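Local coordinates for NTF2 domain-containing protein (Chaetomium thermophilum, PDB 4X2H) that is of unknown function but carries an NTF2 domain, and may act through protein-protein contacts as relatives in nuclear transport and mRNA export do, at residues B[33-38]-B[158-163]. Residues are numbered along the deposited sequence; the frame is centred on the assembly and turned at random.
Sequences NATYTK and NWDVLE
Asp-160 points its carboxylate at the first turn of helix 34-39, joining the loop that follows strand 145-157 of the NTF2-like sheet to a helix N-terminus that Asn-33 caps. Followed outward from CB, Asp-160 runs alongside Thr-35 in the opposite direction, its CG coming 3.2 Å from Thr-35 OG1, and then divides its oxygens. OD1 meets Thr-35 OG1 in a very short hydrogen bond of 2.5 Å, while OD2 takes the backbone N-H of Thr-35 on its syn lone pair, N to OD2 being 3.1 Å. OD2 also touches Ala-34 CB at 3.6 Å. The negative charge thus sits at the helix start, where the helix dipole would be expected to favour it. Cutting Asp-160 back to an alanine is likely to leave the Thr-35 amide and hydroxyl without these acceptors and the first turn without the carboxylate that faces it.

With chi1 at 180°, the Asn-33 amide is swung out so that OD1 accepts from Tyr-36 N at 2.9 Å, in the carbonyl plane and on a lone pair. Its ND2 reaches Asn-158 OD1 in a weak bond, with the two amide planes 81° apart. Asn-158 OD1 also receives Asp-160 N, closing an Asx turn, and its ND2 is held by Arg-171 O.

Beside these polar contacts, Thr-35 CG2 lies at the edge of the Trp-159 indole, 3.7 Å from CD1. The Tyr-36 ring packs obliquely against that indole; its hydroxyl bonds to Pro-157 O, and Trp-159 NE1 to Phe-103 O. One water bridges the segments, donating to Asn-33 OD1 and accepting from Trp-159 N at 2.9 Å.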
ATOM      1  N   ASN B  33       1.854 -16.193 -15.372  1.00 23.02           N
ATOM      2  CA  ASN B  33       3.204 -15.910 -15.844  1.00 17.94           C
ATOM      3  C   ASN B  33       3.992 -17.206 -16.008  1.00 16.87           C
ATOM      4  O   ASN B  33       3.976 -18.068 -15.128  1.00 18.13           O
ATOM      5  CB  ASN B  33       3.924 -14.963 -14.880  1.00 15.96           C
ATOM      6  CG  ASN B  33       5.336 -14.641 -15.330  1.00 15.88           C
ATOM      7  OD1 ASN B  33       6.305 -15.219 -14.840  1.00 14.41           O
ATOM      8  ND2 ASN B  33       5.454 -13.721 -16.276  1.00 15.69           N
ATOM      9  N   ALA B  34       4.669 -17.333 -17.145  1.00 14.82           N
ATOM     10  CA  ALA B  34       5.377 -18.559 -17.504  1.00 18.52           C
ATOM     11  C   ALA B  34       6.482 -18.906 -16.510  1.00 17.21           C
ATOM     12  O   ALA B  34       6.572 -20.036 -16.031  1.00 16.04           O
ATOM     13  CB  ALA B  34       5.963 -18.425 -18.904  1.00 19.94           C
ATOM     14  N   THR B  35       7.328 -17.930 -16.206  1.00 14.94           N
ATOM     15  CA  THR B  35       8.479 -18.165 -15.346  1.00 14.20           C
ATOM     16  C   THR B  35       8.071 -18.420 -13.895  1.00 15.86           C
ATOM     17  O   THR B  35       8.586 -19.335 -13.252  1.00 16.57           O
ATOM     18  CB  THR B  35       9.459 -16.978 -15.415  1.00 18.70           C
ATOM     19  OG1 THR B  35      10.155 -17.023 -16.666  1.00 18.27           O
ATOM     20  CG2 THR B  35      10.477 -17.023 -14.284  1.00 19.53           C
ATOM     21  N   TYR B  36       7.152 -17.619 -13.370  1.00 13.74           N
ATOM     22  CA  TYR B  36       6.719 -17.806 -11.990  1.00  8.93           C
ATOM     23  C   TYR B  36       5.956 -19.116 -11.837  1.00 14.02           C
ATOM     24  O   TYR B  36       6.029 -19.758 -10.792  1.00 17.96           O
ATOM     25  CB  TYR B  36       5.871 -16.625 -11.527  1.00 13.84           C
ATOM     26  CG  TYR B  36       6.696 -15.421 -11.132  1.00 11.37           C
ATOM     27  CD1 TYR B  36       7.769 -15.544 -10.259  1.00 13.63           C
ATOM     28  CD2 TYR B  36       6.414 -14.171 -11.645  1.00 12.07           C
ATOM     29  CE1 TYR B  36       8.529 -14.443  -9.897  1.00 10.62           C
ATOM     30  CE2 TYR B  36       7.169 -13.065 -11.291  1.00 15.29           C
ATOM     31  CZ  TYR B  36       8.223 -13.208 -10.420  1.00 12.57           C
ATOM     32  OH  TYR B  36       8.970 -12.103 -10.075  1.00 13.81           O
ATOM     33  N   THR B  37       5.248 -19.528 -12.884  1.00 12.08           N
ATOM     34  CA  THR B  37       4.508 -20.782 -12.844  1.00 15.46           C
ATOM     35  C   THR B  37       5.472 -21.966 -12.815  1.00 18.84           C
ATOM     36  O   THR B  37       5.280 -22.910 -12.048  1.00 18.69           O
ATOM     37  CB  THR B  37       3.555 -20.908 -14.044  1.00 18.78           C
ATOM     38  OG1 THR B  37       2.533 -19.905 -13.944  1.00 19.57           O
ATOM     39  CG2 THR B  37       2.895 -22.283 -14.082  1.00 22.98           C
ATOM     40  N   LYS B  38       6.509 -21.914 -13.645  1.00 17.65           N
ATOM     41  CA  LYS B  38       7.520 -22.970 -13.662  1.00 17.35           C
ATOM     42  C   LYS B  38       8.243 -23.028 -12.320  1.00 20.36           C
ATOM     43  O   LYS B  38       8.597 -24.105 -11.838  1.00 22.80           O
ATOM     44  CB  LYS B  38       8.525 -22.739 -14.795  1.00 20.33           C
ATOM     45  CG  LYS B  38       9.548 -23.858 -14.978  1.00 26.95           C
ATOM     46  CD  LYS B  38       8.943 -25.063 -15.687  1.00 34.75           C
ATOM     47  CE  LYS B  38       9.931 -26.219 -15.773  1.00 41.35           C
ATOM     48  NZ  LYS B  38       9.253 -27.538 -15.607  1.00 44.44           N
ATOM     49  N   ASN B 158       8.591  -9.016 -13.702  1.00 13.28           N
ATOM     50  CA  ASN B 158       8.222  -9.974 -14.740  1.00 14.00           C
ATOM     51  C   ASN B 158       9.471 -10.365 -15.512  1.00 14.26           C
ATOM     52  O   ASN B 158       9.911  -9.635 -16.400  1.00 16.65           O
ATOM     53  CB  ASN B 158       7.171  -9.394 -15.690  1.00 16.02           C
ATOM     54  CG  ASN B 158       6.667 -10.416 -16.701  1.00 15.17           C
ATOM     55  OD1 ASN B 158       7.251 -11.494 -16.866  1.00 17.66           O
ATOM     56  ND2 ASN B 158       5.586 -10.079 -17.391  1.00 16.50           N
ATOM     57  N   TRP B 159      10.043 -11.518 -15.171  1.00 13.26           N
ATOM     58  CA  TRP B 159      11.303 -11.951 -15.765  1.00 14.33           C
ATOM     59  C   TRP B 159      11.174 -12.232 -17.260  1.00 18.57           C
ATOM     60  O   TRP B 159      12.172 -12.242 -17.979  1.00 21.74           O
ATOM     61  CB  TRP B 159      11.828 -13.205 -15.063  1.00 12.21           C
ATOM     62  CG  TRP B 159      12.013 -13.058 -13.589  1.00 13.80           C
ATOM     63  CD1 TRP B 159      11.437 -13.820 -12.614  1.00 12.05           C
ATOM     64  CD2 TRP B 159      12.823 -12.086 -12.912  1.00 11.38           C
ATOM     65  NE1 TRP B 159      11.845 -13.391 -11.377  1.00 14.92           N
ATOM     66  CE2 TRP B 159      12.696 -12.328 -11.531  1.00 12.79           C
ATOM     67  CE3 TRP B 159      13.649 -11.044 -13.339  1.00 15.81           C
ATOM     68  CZ2 TRP B 159      13.358 -11.560 -10.571  1.00 13.80           C
ATOM     69  CZ3 TRP B 159      14.310 -10.284 -12.386  1.00 12.45           C
ATOM     70  CH2 TRP B 159      14.156 -10.545 -11.018  1.00 16.16           C
ATOM     71  N   ASP B 160       9.950 -12.462 -17.724  1.00 15.61           N
ATOM     72  CA  ASP B 160       9.715 -12.806 -19.123  1.00 18.09           C
ATOM     73  C   ASP B 160       9.626 -11.575 -20.018  1.00 20.47           C
ATOM     74  O   ASP B 160       9.676 -11.698 -21.244  1.00 25.08           O
ATOM     75  CB  ASP B 160       8.435 -13.636 -19.256  1.00 20.61           C
ATOM     76  CG  ASP B 160       8.524 -14.967 -18.528  1.00 23.19           C
ATOM     77  OD1 ASP B 160       9.590 -15.616 -18.608  1.00 20.67           O
ATOM     78  OD2 ASP B 160       7.534 -15.358 -17.870  1.00 22.39           O
ATOM     79  N   VAL B 161       9.509 -10.397 -19.407  1.00 18.83           N
ATOM     80  CA  VAL B 161       9.338  -9.148 -20.147  1.00 19.65           C
ATOM     81  C   VAL B 161      10.498  -8.184 -19.906  1.00 20.99           C
ATOM     82  O   VAL B 161      10.970  -7.534 -20.838  1.00 22.44           O
ATOM     83  CB  VAL B 161       8.000  -8.458 -19.767  1.00 19.12           C
ATOM     84  CG1 VAL B 161       7.927  -7.036 -20.322  1.00 20.60           C
ATOM     85  CG2 VAL B 161       6.831  -9.278 -20.279  1.00 21.04           C
ATOM     86  N   LEU B 162      10.953  -8.089 -18.661  1.00 19.96           N
ATOM     87  CA  LEU B 162      12.051  -7.183 -18.319  1.00 22.99           C
ATOM     88  C   LEU B 162      13.297  -7.463 -19.150  1.00 28.51           C
ATOM     89  O   LEU B 162      13.879  -8.544 -19.072  1.00 28.79           O
ATOM     90  CB  LEU B 162      12.395  -7.289 -16.831  1.00 20.57           C
ATOM     91  CG  LEU B 162      11.443  -6.572 -15.875  1.00 22.01           C
ATOM     92  CD1 LEU B 162      11.760  -6.945 -14.441  1.00 18.46           C
ATOM     93  CD2 LEU B 162      11.525  -5.062 -16.058  1.00 23.84           C
ATOM     94  N   GLU B 163      13.693  -6.469 -19.939  1.00 34.96           N
ATOM     95  CA  GLU B 163      14.863  -6.563 -20.813  1.00 43.86           C
ATOM     96  C   GLU B 163      14.773  -7.751 -21.772  1.00 44.27           C
ATOM     97  O   GLU B 163      15.786  -8.300 -22.204  1.00 46.64           O
ATOM     98  CB  GLU B 163      16.138  -6.635 -19.971  1.00 50.54           C
ATOM     99  CG  GLU B 163      16.608  -5.262 -19.514  1.00 55.25           C
ATOM    100  CD  GLU B 163      17.278  -5.286 -18.162  1.00 57.91           C
ATOM    101  OE1 GLU B 163      17.303  -4.229 -17.495  1.00 57.99           O
ATOM    102  OE2 GLU B 163      17.785  -6.357 -17.763  1.00 59.22           O
TER
HETATM  103  O   HOH W   1       8.553 -13.746 -14.010  1.00 17.78           O